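PDB 6FDF: tRNA (cytosine(38)-C(5))-methyltransferase from Schizosaccharomyces pombe, which transfers a methyl group from S-adenosyl-L-methionine to carbon 5 of cytosine 38 in the anticodon loop of tRNA(Asp), and less efficiently of tRNA(Glu). Local coordinates for residues A46-N51 and S301-K306; N116-Y121 and C146-I151; R168-A173 and K319-L324; S238-T243 and A253-Q258. All blocks are in the same frame, centred on the assembly; numbering follows the deposited sequence.

Contact 1: A46-N51 and S301-K306; sequences ANEIYN and SNVTEK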
loop_
_atom_site.group_PDB
_atom_site.type_symbol
_atom_site.label_atom_id
_atom_site.label_comp_id
_atom_site.label_asym_id
_atom_site.label_seq_id
_atom_site.Cartn_x
_atom_site.Cartn_y
_atom_site.Cartn_z
ATOM N N ALA A 46 6.066 -11.507 -5.961
ATOM C CA ALA A 46 5.158 -11.161 -4.870
ATOM C C ALA A 46 4.592 -12.418 -4.228
ATOM O O ALA A 46 4.532 -12.535 -2.997
ATOM C CB ALA A 46 4.029 -10.272 -5.387
ATOM N N ASN A 47 4.151 -13.366 -5.059
ATOM C CA ASN A 47 3.552 -14.595 -4.548
ATOM C C ASN A 47 4.548 -15.398 -3.723
ATOM O O ASN A 47 4.175 -16.041 -2.734
ATOM C CB ASN A 47 3.034 -15.442 -5.709
ATOM C CG ASN A 47 1.836 -14.826 -6.384
ATOM O OD1 ASN A 47 1.193 -13.941 -5.833
ATOM N ND2 ASN A 47 1.519 -15.305 -7.579
ATOM N N GLU A 48 5.817 -15.400 -4.139
ATOM C CA GLU A 48 6.853 -16.087 -3.373
ATOM C C GLU A 48 6.977 -15.502 -1.969
ATOM O O GLU A 48 7.013 -16.246 -0.980
ATOM C CB GLU A 48 8.187 -16.017 -4.117
ATOM C CG GLU A 48 9.320 -16.756 -3.433
ATOM C CD GLU A 48 10.587 -16.777 -4.270
ATOM O OE1 GLU A 48 11.660 -17.101 -3.723
ATOM O OE2 GLU A 48 10.509 -16.462 -5.478
ATOM N N ILE A 49 7.045 -14.169 -1.864
ATOM C CA ILE A 49 7.074 -13.524 -0.552
ATOM C C ILE A 49 5.771 -13.768 0.196
ATOM O O ILE A 49 5.779 -14.062 1.399
ATOM C CB ILE A 49 7.368 -12.017 -0.699
ATOM C CG1 ILE A 49 8.716 -11.799 -1.395
ATOM C CG2 ILE A 49 7.314 -11.309 0.653
ATOM C CD1 ILE A 49 9.881 -12.384 -0.634
ATOM N N TYR A 50 4.634 -13.685 -0.499
ATOM C CA TYR A 50 3.352 -13.887 0.175
ATOM C C TYR A 50 3.310 -15.259 0.838
ATOM O O TYR A 50 2.990 -15.390 2.026
ATOM C CB TYR A 50 2.180 -13.722 -0.804
ATOM C CG TYR A 50 0.831 -13.699 -0.098
ATOM C CD1 TYR A 50 0.287 -14.861 0.456
ATOM C CD2 TYR A 50 0.112 -12.518 0.030
ATOM C CE1 TYR A 50 -0.932 -14.837 1.125
ATOM C CE2 TYR A 50 -1.112 -12.489 0.684
ATOM C CZ TYR A 50 -1.623 -13.649 1.235
ATOM O OH TYR A 50 -2.836 -13.616 1.888
ATOM N N ASN A 51 3.633 -16.301 0.072
ATOM C CA ASN A 51 3.472 -17.663 0.567
ATOM C C ASN A 51 4.492 -17.993 1.648
ATOM O O ASN A 51 4.197 -18.782 2.554
ATOM C CB ASN A 51 3.567 -18.640 -0.602
ATOM C CG ASN A 51 2.359 -18.553 -1.514
ATOM O OD1 ASN A 51 1.255 -18.264 -1.062
ATOM N ND2 ASN A 51 2.564 -18.797 -2.805
ATOM N N SER A 301 14.461 -16.378 0.615
ATOM C CA SER A 301 13.835 -16.455 -0.697
ATOM C C SER A 301 14.855 -16.093 -1.771
ATOM O O SER A 301 15.989 -15.706 -1.481
ATOM C CB SER A 301 12.623 -15.524 -0.778
ATOM O OG SER A 301 13.048 -14.173 -0.836
ATOM N N ASN A 302 14.431 -16.216 -3.027
ATOM C CA ASN A 302 15.195 -15.728 -4.165
ATOM C C ASN A 302 14.940 -14.252 -4.453
ATOM O O ASN A 302 15.421 -13.736 -5.468
ATOM C CB ASN A 302 14.881 -16.568 -5.408
ATOM C CG ASN A 302 15.214 -18.040 -5.220
ATOM O OD1 ASN A 302 16.216 -18.385 -4.593
ATOM N ND2 ASN A 302 14.373 -18.914 -5.761
ATOM N N VAL A 303 14.205 -13.562 -3.586
ATOM C CA VAL A 303 13.866 -12.159 -3.795
ATOM C C VAL A 303 14.895 -11.292 -3.080
ATOM O O VAL A 303 15.029 -11.356 -1.853
ATOM C CB VAL A 303 12.447 -11.850 -3.297
ATOM C CG1 VAL A 303 12.102 -10.389 -3.559
ATOM C CG2 VAL A 303 11.433 -12.776 -3.960
ATOM N N THR A 304 15.623 -10.481 -3.846
ATOM C CA THR A 304 16.672 -9.632 -3.304
ATOM C C THR A 304 16.084 -8.370 -2.676
ATOM O O THR A 304 14.943 -7.987 -2.940
ATOM C CB THR A 304 17.662 -9.227 -4.397
ATOM O OG1 THR A 304 17.005 -8.343 -5.315
ATOM C CG2 THR A 304 18.148 -10.448 -5.151
ATOM N N GLU A 305 16.897 -7.713 -1.844
ATOM C CA GLU A 305 16.475 -6.451 -1.243
ATOM C C GLU A 305 16.128 -5.424 -2.312
ATOM O O GLU A 305 15.206 -4.619 -2.137
ATOM C CB GLU A 305 17.567 -5.907 -0.325
ATOM C CG GLU A 305 17.104 -4.714 0.485
ATOM C CD GLU A 305 18.127 -4.231 1.480
ATOM O OE1 GLU A 305 19.326 -4.533 1.305
ATOM O OE2 GLU A 305 17.735 -3.535 2.439
ATOM N N LYS A 306 16.866 -5.432 -3.422
ATOM C CA LYS A 306 16.556 -4.537 -4.531
ATOM C C LYS A 306 15.141 -4.771 -5.048
ATOM O O LYS A 306 14.411 -3.816 -5.342
ATOM C CB LYS A 306 17.586 -4.734 -5.643
ATOM C CG LYS A 306 17.593 -3.667 -6.714
ATOM C CD LYS A 306 18.900 -3.717 -7.495
ATOM C CE LYS A 306 20.097 -3.675 -6.551
ATOM N NZ LYS A 306 21.394 -3.853 -7.257
#
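Val303 leans on helix 44-54 with its whole side chain, at the place where Ile49 and Glu48 come to meet it. Its CB already lies 3.7 Å from Ile49 CD1. Beyond it the two methyls diverge: CG1 only skims that same CD1, whereas CG2 settles against both CG1 and CD1 of Ile49, the latter at 3.7 Å, and also comes to 4.1 Å from Glu48 OE2. Ile49 CD1 also reaches Ser301 OG. That hydroxyl is fully engaged in shaping the loop: it accepts from Val303 N at 3.0 Å, the defining bond of an ST turn, and is hydrogen-bonded to Trp298 O as well. The turn leaves Asn302 N facing the helix, and Glu48 OE1 takes it at 3.0 Å with a nearly straight N-H (165°), on the syn side of the carboxylate but 30° out of its plane. Glu48 gets there by pointing CG away from its own backbone N (chi1 -177°) and staying extended to the carboxylate. With an alanine here, Asn302 N would probably lose its acceptor on the helix, and the loop one of its ties to it. Deeper in, Ile49 also packs on Ile20 and Trp298, its side chain about 8 Å from the bound S-adenosylhomocysteine.

Contact 2: N116-Y121 and C146-I151; sequences NNLPEY and CGYNLI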
loop_
_atom_site.group_PDB
_atom_site.type_symbol
_atom_site.label_atom_id
_atom_site.label_comp_id
_atom_site.label_asym_id
_atom_site.label_seq_id
_atom_site.Cartn_x
_atom_site.Cartn_y
_atom_site.Cartn_z
ATOM N N ASN A 116 -23.282 -15.566 -7.407
ATOM C CA ASN A 116 -24.381 -16.158 -6.647
ATOM C C ASN A 116 -24.656 -15.377 -5.369
ATOM O O ASN A 116 -25.818 -15.148 -5.008
ATOM C CB ASN A 116 -24.058 -17.613 -6.304
ATOM C CG ASN A 116 -24.307 -18.561 -7.462
ATOM O OD1 ASN A 116 -25.254 -18.395 -8.226
ATOM N ND2 ASN A 116 -23.459 -19.574 -7.585
ATOM N N ASN A 117 -23.602 -14.968 -4.666
ATOM C CA ASN A 117 -23.721 -14.312 -3.365
ATOM C C ASN A 117 -22.797 -13.099 -3.348
ATOM O O ASN A 117 -21.580 -13.247 -3.187
ATOM C CB ASN A 117 -23.384 -15.272 -2.231
ATOM C CG ASN A 117 -24.268 -16.500 -2.231
ATOM O OD1 ASN A 117 -23.814 -17.606 -2.519
ATOM N ND2 ASN A 117 -25.540 -16.309 -1.915
ATOM N N LEU A 118 -23.370 -11.921 -3.553
ATOM C CA LEU A 118 -22.586 -10.695 -3.521
ATOM C C LEU A 118 -21.800 -10.621 -2.214
ATOM O O LEU A 118 -22.345 -10.941 -1.147
ATOM C CB LEU A 118 -23.497 -9.472 -3.645
ATOM C CG LEU A 118 -24.177 -9.207 -4.983
ATOM C CD1 LEU A 118 -25.236 -8.129 -4.808
ATOM C CD2 LEU A 118 -23.138 -8.772 -6.001
ATOM N N PRO A 119 -20.527 -10.227 -2.250
ATOM C CA PRO A 119 -19.795 -10.050 -0.992
ATOM C C PRO A 119 -20.457 -8.962 -0.164
ATOM O O PRO A 119 -20.944 -7.960 -0.691
ATOM C CB PRO A 119 -18.388 -9.643 -1.447
ATOM C CG PRO A 119 -18.574 -9.090 -2.828
ATOM C CD PRO A 119 -19.711 -9.878 -3.425
ATOM N N GLU A 120 -20.498 -9.174 1.145
ATOM C CA GLU A 120 -21.130 -8.190 2.006
ATOM C C GLU A 120 -20.234 -6.989 2.259
ATOM O O GLU A 120 -20.734 -5.931 2.653
ATOM C CB GLU A 120 -21.554 -8.851 3.319
ATOM C CG GLU A 120 -22.693 -9.845 3.120
ATOM C CD GLU A 120 -23.122 -10.537 4.399
ATOM O OE1 GLU A 120 -22.521 -10.274 5.458
ATOM O OE2 GLU A 120 -24.068 -11.352 4.340
ATOM N N TYR A 121 -18.924 -7.132 2.058
ATOM C CA TYR A 121 -17.982 -6.050 2.308
ATOM C C TYR A 121 -16.935 -6.019 1.207
ATOM O O TYR A 121 -16.434 -7.065 0.789
ATOM C CB TYR A 121 -17.291 -6.211 3.670
ATOM C CG TYR A 121 -18.271 -6.321 4.814
ATOM C CD1 TYR A 121 -18.841 -7.544 5.152
ATOM C CD2 TYR A 121 -18.660 -5.198 5.525
ATOM C CE1 TYR A 121 -19.759 -7.639 6.188
ATOM C CE2 TYR A 121 -19.572 -5.285 6.555
ATOM C CZ TYR A 121 -20.113 -6.506 6.883
ATOM O OH TYR A 121 -21.025 -6.590 7.908
ATOM N N CYS A 146 -25.818 -2.423 -7.348
ATOM C CA CYS A 146 -25.854 -3.699 -6.648
ATOM C C CYS A 146 -26.140 -3.548 -5.157
ATOM O O CYS A 146 -25.931 -4.501 -4.399
ATOM C CB CYS A 146 -24.547 -4.463 -6.862
ATOM S SG CYS A 146 -24.354 -5.122 -8.535
ATOM N N GLY A 147 -26.621 -2.387 -4.725
ATOM C CA GLY A 147 -27.116 -2.238 -3.371
ATOM C C GLY A 147 -26.074 -1.927 -2.320
ATOM O O GLY A 147 -26.377 -2.033 -1.126
ATOM N N TYR A 148 -24.862 -1.543 -2.718
ATOM C CA TYR A 148 -23.825 -1.212 -1.749
ATOM C C TYR A 148 -23.938 0.229 -1.272
ATOM O O TYR A 148 -24.303 1.136 -2.026
ATOM C CB TYR A 148 -22.430 -1.436 -2.335
ATOM C CG TYR A 148 -22.082 -2.892 -2.524
ATOM C CD1 TYR A 148 -22.440 -3.567 -3.689
ATOM C CD2 TYR A 148 -21.414 -3.603 -1.528
ATOM C CE1 TYR A 148 -22.132 -4.896 -3.863
ATOM C CE2 TYR A 148 -21.102 -4.940 -1.693
ATOM C CZ TYR A 148 -21.465 -5.579 -2.869
ATOM O OH TYR A 148 -21.169 -6.907 -3.060
ATOM N N ASN A 149 -23.597 0.424 0.002
ATOM C CA ASN A 149 -23.379 1.736 0.602
ATOM C C ASN A 149 -21.874 1.986 0.575
ATOM O O ASN A 149 -21.118 1.290 1.260
ATOM C CB ASN A 149 -23.931 1.766 2.029
ATOM C CG ASN A 149 -23.922 3.154 2.643
ATOM O OD1 ASN A 149 -22.967 3.915 2.473
ATOM N ND2 ASN A 149 -24.981 3.484 3.385
ATOM N N LEU A 150 -21.439 2.933 -0.252
ATOM C CA LEU A 150 -20.022 3.218 -0.459
ATOM C C LEU A 150 -19.640 4.537 0.202
ATOM O O LEU A 150 -20.289 5.564 -0.030
ATOM C CB LEU A 150 -19.686 3.271 -1.952
ATOM C CG LEU A 150 -18.258 3.682 -2.334
ATOM C CD1 LEU A 150 -17.254 2.597 -1.980
ATOM C CD2 LEU A 150 -18.171 4.025 -3.821
ATOM N N ILE A 151 -18.588 4.509 1.020
ATOM C CA ILE A 151 -17.947 5.734 1.492
ATOM C C ILE A 151 -16.509 5.737 0.991
ATOM O O ILE A 151 -15.919 4.682 0.742
ATOM C CB ILE A 151 -17.997 5.878 3.027
ATOM C CG1 ILE A 151 -17.272 4.713 3.706
ATOM C CG2 ILE A 151 -19.443 5.971 3.495
ATOM C CD1 ILE A 151 -17.042 4.940 5.199
#
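The hydroxyl of Tyr148 donates to the carbonyl oxygen of Pro119 in a short bond, OH to O 2.6 Å. The donor lies in the carbonyl plane, on a lone pair, with a C=O...donor angle of 139°, so the bond is made in a direction the acceptor favours. The same oxygen sits at the edge of the phenol ring, 3.2 Å from Tyr148 CE2. The other close neighbours of the hydroxyl include carbons of Pro119 and Leu118: Pro119 crosses the tyrosine at about a right angle and brings its ring carbon CD to 3.3 Å from Tyr148 OH, while Leu118 CB comes to 3.5 Å from Tyr148 OH on an oblique line. Leu118 then extends past the tyrosine to the turn before it, where its CD1 meets Cys146 O at 3.7 Å and, more loosely, Cys146 CB.

Tyr148 owes its reach to CG lying opposite its own carbonyl carbon (chi1 -71°), which sends the ring toward the loop, alongside Ala173 and Leu175 of strand 168-175 and Leu143 of helix 134-145. A phenylalanine in its place would probably keep much of this packing but leave Pro119 O without its partner across the contact, and the loop less precisely fixed. Just ahead of the tyrosine, Gly147, with positive phi, is the C-prime residue of the Schellman motif that ends helix 134-145. What results is a helix-to-strand turn at the edge of the class I methyltransferase sheet, whose outermost strand 148-155 is thus tied across its antiparallel neighbour to the loop leading into strand 121-127.

Contact 3: R168-A173 and K319-L324; sequences RWYGLA and KVVSYL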
loop_
_atom_site.group_PDB
_atom_site.type_symbol
_atom_site.label_atom_id
_atom_site.label_comp_id
_atom_site.label_asym_id
_atom_site.label_seq_id
_atom_site.Cartn_x
_atom_site.Cartn_y
_atom_site.Cartn_z
ATOM N N ARG A 168 -3.482 8.090 -0.161
ATOM C CA ARG A 168 -4.157 7.080 -0.961
ATOM C C ARG A 168 -5.659 7.275 -0.856
ATOM O O ARG A 168 -6.166 7.746 0.164
ATOM C CB ARG A 168 -3.792 5.664 -0.502
ATOM C CG ARG A 168 -2.328 5.317 -0.702
ATOM C CD ARG A 168 -2.035 5.267 -2.193
ATOM N NE ARG A 168 -0.734 4.685 -2.506
ATOM C CZ ARG A 168 0.354 5.389 -2.809
ATOM N NH1 ARG A 168 1.485 4.756 -3.106
ATOM N NH2 ARG A 168 0.312 6.715 -2.822
ATOM N N TRP A 169 -6.358 6.901 -1.924
ATOM C CA TRP A 169 -7.811 6.836 -1.933
ATOM C C TRP A 169 -8.262 5.485 -1.402
ATOM O O TRP A 169 -7.633 4.460 -1.678
ATOM C CB TRP A 169 -8.339 7.038 -3.355
ATOM C CG TRP A 169 -9.832 6.948 -3.498
ATOM C CD1 TRP A 169 -10.726 7.979 -3.429
ATOM C CD2 TRP A 169 -10.600 5.768 -3.774
ATOM N NE1 TRP A 169 -12.004 7.512 -3.631
ATOM C CE2 TRP A 169 -11.956 6.161 -3.845
ATOM C CE3 TRP A 169 -10.274 4.420 -3.964
ATOM C CZ2 TRP A 169 -12.986 5.255 -4.094
ATOM C CZ3 TRP A 169 -11.302 3.516 -4.213
ATOM C CH2 TRP A 169 -12.639 3.939 -4.273
ATOM N N TYR A 170 -9.354 5.492 -0.636
ATOM C CA TYR A 170 -9.957 4.271 -0.119
ATOM C C TYR A 170 -11.456 4.291 -0.357
ATOM O O TYR A 170 -12.116 5.310 -0.122
ATOM C CB TYR A 170 -9.704 4.101 1.379
ATOM C CG TYR A 170 -8.250 4.038 1.745
ATOM C CD1 TYR A 170 -7.580 2.827 1.789
ATOM C CD2 TYR A 170 -7.555 5.195 2.093
ATOM C CE1 TYR A 170 -6.248 2.765 2.153
ATOM C CE2 TYR A 170 -6.225 5.142 2.447
ATOM C CZ TYR A 170 -5.578 3.924 2.477
ATOM O OH TYR A 170 -4.250 3.863 2.826
ATOM N N GLY A 171 -11.985 3.163 -0.825
ATOM C CA GLY A 171 -13.416 2.949 -0.901
ATOM C C GLY A 171 -13.828 1.801 -0.004
ATOM O O GLY A 171 -13.256 0.710 -0.092
ATOM N N LEU A 172 -14.776 2.050 0.892
ATOM C CA LEU A 172 -15.319 1.038 1.794
ATOM C C LEU A 172 -16.786 0.858 1.448
ATOM O O LEU A 172 -17.546 1.832 1.458
ATOM C CB LEU A 172 -15.167 1.461 3.260
ATOM C CG LEU A 172 -13.818 1.261 3.959
ATOM C CD1 LEU A 172 -12.708 2.054 3.290
ATOM C CD2 LEU A 172 -13.933 1.649 5.426
ATOM N N ALA A 173 -17.191 -0.380 1.153
ATOM C CA ALA A 173 -18.552 -0.657 0.701
ATOM C C ALA A 173 -19.177 -1.745 1.561
ATOM O O ALA A 173 -18.558 -2.789 1.783
ATOM C CB ALA A 173 -18.574 -1.084 -0.778
ATOM N N LYS A 319 -0.886 -0.164 8.730
ATOM C CA LYS A 319 -1.536 0.456 9.884
ATOM C C LYS A 319 -2.834 1.148 9.484
ATOM O O LYS A 319 -3.890 0.894 10.077
ATOM C CB LYS A 319 -0.583 1.451 10.550
ATOM C CG LYS A 319 0.140 0.910 11.767
ATOM C CD LYS A 319 -0.831 0.628 12.904
ATOM C CE LYS A 319 -0.143 -0.094 14.048
ATOM N NZ LYS A 319 -1.129 -0.644 15.010
ATOM N N VAL A 320 -2.770 2.043 8.494
ATOM C CA VAL A 320 -3.971 2.756 8.047
ATOM C C VAL A 320 -5.066 1.777 7.634
ATOM O O VAL A 320 -6.231 1.920 8.024
ATOM C CB VAL A 320 -3.629 3.733 6.907
ATOM C CG1 VAL A 320 -4.892 4.432 6.411
ATOM C CG2 VAL A 320 -2.610 4.781 7.385
ATOM N N VAL A 321 -4.709 0.753 6.855
ATOM C CA VAL A 321 -5.732 -0.185 6.402
ATOM C C VAL A 321 -6.286 -1.013 7.557
ATOM O O VAL A 321 -7.467 -1.392 7.540
ATOM C CB VAL A 321 -5.157 -1.057 5.270
ATOM C CG1 VAL A 321 -6.139 -2.140 4.863
ATOM C CG2 VAL A 321 -4.839 -0.169 4.081
ATOM N N SER A 322 -5.470 -1.311 8.578
ATOM C CA SER A 322 -5.999 -2.032 9.737
ATOM C C SER A 322 -7.135 -1.251 10.396
ATOM O O SER A 322 -8.137 -1.835 10.828
ATOM C CB SER A 322 -4.892 -2.316 10.759
ATOM O OG SER A 322 -4.519 -1.158 11.499
ATOM N N TYR A 323 -7.001 0.074 10.465
ATOM C CA TYR A 323 -8.076 0.899 11.009
ATOM C C TYR A 323 -9.312 0.869 10.114
ATOM O O TYR A 323 -10.441 0.777 10.612
ATOM C CB TYR A 323 -7.603 2.342 11.183
ATOM C CG TYR A 323 -6.412 2.559 12.079
ATOM C CD1 TYR A 323 -6.209 1.784 13.212
ATOM C CD2 TYR A 323 -5.491 3.554 11.788
ATOM C CE1 TYR A 323 -5.113 2.007 14.039
ATOM C CE2 TYR A 323 -4.397 3.778 12.598
ATOM C CZ TYR A 323 -4.209 3.002 13.718
ATOM O OH TYR A 323 -3.113 3.237 14.520
ATOM N N LEU A 324 -9.123 0.987 8.795
ATOM C CA LEU A 324 -10.266 0.977 7.885
ATOM C C LEU A 324 -10.967 -0.375 7.888
ATOM O O LEU A 324 -12.198 -0.440 7.791
ATOM C CB LEU A 324 -9.815 1.335 6.469
ATOM C CG LEU A 324 -9.353 2.782 6.298
ATOM C CD1 LEU A 324 -8.511 2.909 5.056
ATOM C CD2 LEU A 324 -10.536 3.749 6.260
#
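Strand 168-173 and helix 319-324 run nearly alongside each other and in the same direction, 22° apart, with their axes 11.0 Å from one another at closest approach, and the space is bridged mainly by apolar side chains. Tyr170 and Leu324 carry most of it. The leucine lays its CD1 methyl over one face of the tyrosine ring, 3.5 Å from the centroid and only 17° off the normal, a clear CH-pi contact in which the two side chains cross at about a right angle. Farther along the ring, Val321 CG2 touches CE1 at 3.8 Å and Val320 CG1 reaches the hydroxyl oxygen, 3.7 Å from OH, the first crossing it obliquely, the second at about a right angle. The phenol therefore spans more than one turn of the helix.

With CG of Leu324 on the far side from its carbonyl carbon (chi1 -68°), its two methyls fork: while CD1 rides on the tyrosine, CD2 meets Leu172 CD1 at 4.1 Å. Leu172 in turn sends CD2 to the backbone oxygen of Leu324, 3.6 Å away. Leu123 of strand 121-127 packs on both Leu172 and Val321, and Met23 and Ala26 of helix 22-29 also touch Val321. The helix runs with strand 168-175 because that strand is reversed in the sheet, and so against the parallel strands, as helices flanking a Rossmann-like class I methyltransferase sheet do.

Contact 4: S238-T243 and A253-Q258; sequences SCCCFT and AGSILQ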
loop_
_atom_site.group_PDB
_atom_site.type_symbol
_atom_site.label_atom_id
_atom_site.label_comp_id
_atom_site.label_asym_id
_atom_site.label_seq_id
_atom_site.Cartn_x
_atom_site.Cartn_y
_atom_site.Cartn_z
ATOM N N SER A 238 8.559 13.535 9.307
ATOM C CA SER A 238 7.971 12.966 8.099
ATOM C C SER A 238 9.073 12.658 7.097
ATOM O O SER A 238 10.232 13.051 7.265
ATOM C CB SER A 238 6.924 13.898 7.475
ATOM O OG SER A 238 6.140 13.195 6.516
ATOM N N CYS A 239 8.681 11.956 6.039
ATOM C CA CYS A 239 9.530 11.730 4.880
ATOM C C CYS A 239 8.613 11.499 3.688
ATOM O O CYS A 239 7.403 11.307 3.836
ATOM C CB CYS A 239 10.495 10.550 5.091
ATOM S SG CYS A 239 9.752 8.916 5.366
ATOM N N CYS A 240 9.203 11.524 2.499
ATOM C CA CYS A 240 8.405 11.560 1.286
ATOM C C CYS A 240 7.928 10.167 0.887
ATOM O O CYS A 240 8.347 9.138 1.426
ATOM C CB CYS A 240 9.189 12.213 0.151
ATOM S SG CYS A 240 9.368 14.013 0.356
ATOM N N CYS A 241 7.020 10.150 -0.080
ATOM C CA CYS A 241 6.412 8.904 -0.515
ATOM C C CYS A 241 7.439 8.020 -1.217
ATOM O O CYS A 241 8.175 8.484 -2.093
ATOM C CB CYS A 241 5.238 9.218 -1.434
ATOM S SG CYS A 241 4.315 7.792 -1.948
ATOM N N PHE A 242 7.485 6.746 -0.826
ATOM C CA PHE A 242 8.348 5.769 -1.482
ATOM C C PHE A 242 7.670 5.209 -2.725
ATOM O O PHE A 242 6.478 4.883 -2.701
ATOM C CB PHE A 242 8.678 4.612 -0.538
ATOM C CG PHE A 242 9.532 5.003 0.634
ATOM C CD1 PHE A 242 10.881 5.269 0.470
ATOM C CD2 PHE A 242 8.986 5.074 1.911
ATOM C CE1 PHE A 242 11.673 5.626 1.559
ATOM C CE2 PHE A 242 9.767 5.417 2.998
ATOM C CZ PHE A 242 11.115 5.699 2.823
ATOM N N THR A 243 8.440 5.063 -3.804
ATOM C CA THR A 243 7.929 4.477 -5.043
ATOM C C THR A 243 8.869 3.388 -5.541
ATOM O O THR A 243 9.958 3.167 -5.001
ATOM C CB THR A 243 7.764 5.522 -6.152
ATOM O OG1 THR A 243 9.052 5.840 -6.700
ATOM C CG2 THR A 243 7.099 6.788 -5.629
ATOM N N ALA A 253 10.853 9.909 -5.572
ATOM C CA ALA A 253 10.905 8.475 -5.328
ATOM C C ALA A 253 11.089 8.117 -3.861
ATOM O O ALA A 253 10.971 6.936 -3.510
ATOM C CB ALA A 253 12.031 7.829 -6.150
ATOM N N GLY A 254 11.367 9.092 -3.004
ATOM C CA GLY A 254 11.541 8.844 -1.584
ATOM C C GLY A 254 12.647 9.733 -1.054
ATOM O O GLY A 254 13.536 10.173 -1.788
ATOM N N SER A 255 12.582 10.028 0.246
ATOM C CA SER A 255 13.620 10.814 0.896
ATOM C C SER A 255 14.843 9.950 1.190
ATOM O O SER A 255 14.786 8.720 1.163
ATOM C CB SER A 255 13.103 11.408 2.205
ATOM O OG SER A 255 11.915 12.152 2.004
ATOM N N ILE A 256 15.959 10.617 1.477
ATOM C CA ILE A 256 17.170 9.949 1.930
ATOM C C ILE A 256 17.532 10.506 3.301
ATOM O O ILE A 256 17.037 11.554 3.723
ATOM C CB ILE A 256 18.346 10.103 0.942
ATOM C CG1 ILE A 256 18.590 11.571 0.596
ATOM C CG2 ILE A 256 18.067 9.300 -0.340
ATOM C CD1 ILE A 256 19.852 11.809 -0.208
ATOM N N LEU A 257 18.420 9.794 3.989
ATOM C CA LEU A 257 18.714 10.017 5.403
ATOM C C LEU A 257 20.110 10.600 5.576
ATOM O O LEU A 257 21.097 9.991 5.147
ATOM C CB LEU A 257 18.599 8.711 6.191
ATOM C CG LEU A 257 18.809 8.855 7.703
ATOM C CD1 LEU A 257 17.646 9.591 8.338
ATOM C CD2 LEU A 257 19.007 7.486 8.342
ATOM N N GLN A 258 20.189 11.760 6.228
ATOM C CA GLN A 258 21.462 12.329 6.656
ATOM C C GLN A 258 21.872 11.697 7.980
ATOM O O GLN A 258 21.158 11.830 8.980
ATOM C CB GLN A 258 21.352 13.843 6.812
ATOM C CG GLN A 258 22.550 14.480 7.513
ATOM C CD GLN A 258 22.368 15.971 7.749
ATOM O OE1 GLN A 258 21.662 16.650 7.004
ATOM N NE2 GLN A 258 23.014 16.488 8.788
HETATM O O HOH W 1 10.984 8.820 2.106
#
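Two direct hydrogen bonds join Cys240 and Thr243 to the chain running past them in roughly the opposite direction. Cys240 N donates to Ser255 OG at 2.8 Å (157°), and the serine hydroxyl is hydrogen-bonded to Asp230 as well, so it links the loop to the carboxylate of Asp230, just before strand 231-232. With OG beside its own backbone N (chi1 -54°), Ser255 turns the oxygen to Cys240 N. Thr243 N reaches Ala253 O at 3.2 Å, but from well above the carbonyl plane rather than along a lone pair.

Between these bonds a water takes over. It accepts from Ser255 N and donates to Cys240 O, the distance from its oxygen being 2.7 Å to each, and it rests over one face of the Phe242 ring, offset toward the rim. Weaker CA-H...O contacts fill in: Phe242 CA to Ala253 O at 3.5 Å, fairly straight at 152°, and Gly254 CA to Cys241 O.

The packing is close as well. Gly254 CA lies 4.2 Å from Phe242 CD1, where a beta carbon would collide with the ring, and its backbone angles also disfavour one. Phe242 itself meets Tyr246 edge-to-face and rests on Val286 and Leu289 of helix 283-289. At the other end Ala253 CB touches Thr243 OG1, an oxygen already bonded to Gly245 N. Two loop segments thus run roughly antiparallel, joined by two direct bonds and one water bridge without regular beta pairing, and lead into the small sheet of strands 231-232, 256-258 and 278-279, probably part of the target recognition domain, as in other C5 methyltransferases.

How the contacts relate
Contacts 2 and 3 share the large sheet: strands 148-155 and 168-175 are neighbours in it, and Ile151 O lies 2.9 Å from Leu172 N in a probable hydrogen bond. Contact 4 leads into the small three-stranded sheet, its centre about 37 Å from that of contact 2, across the chain's centre; it touches contact 3 lightly, through Arg168 NH2 and Cys241 SG. Contact 1 joins helix 44-54 to the approach to helix 305-313, about 23 Å from contact 4 between centres. In sequence, contacts 2 and 4 both fall between the segments of contact 1, while contacts 1 and 3 interleave. The C-terminal part thus returns, through helix 318-328, to the large sheet after the excursion carrying contact 4.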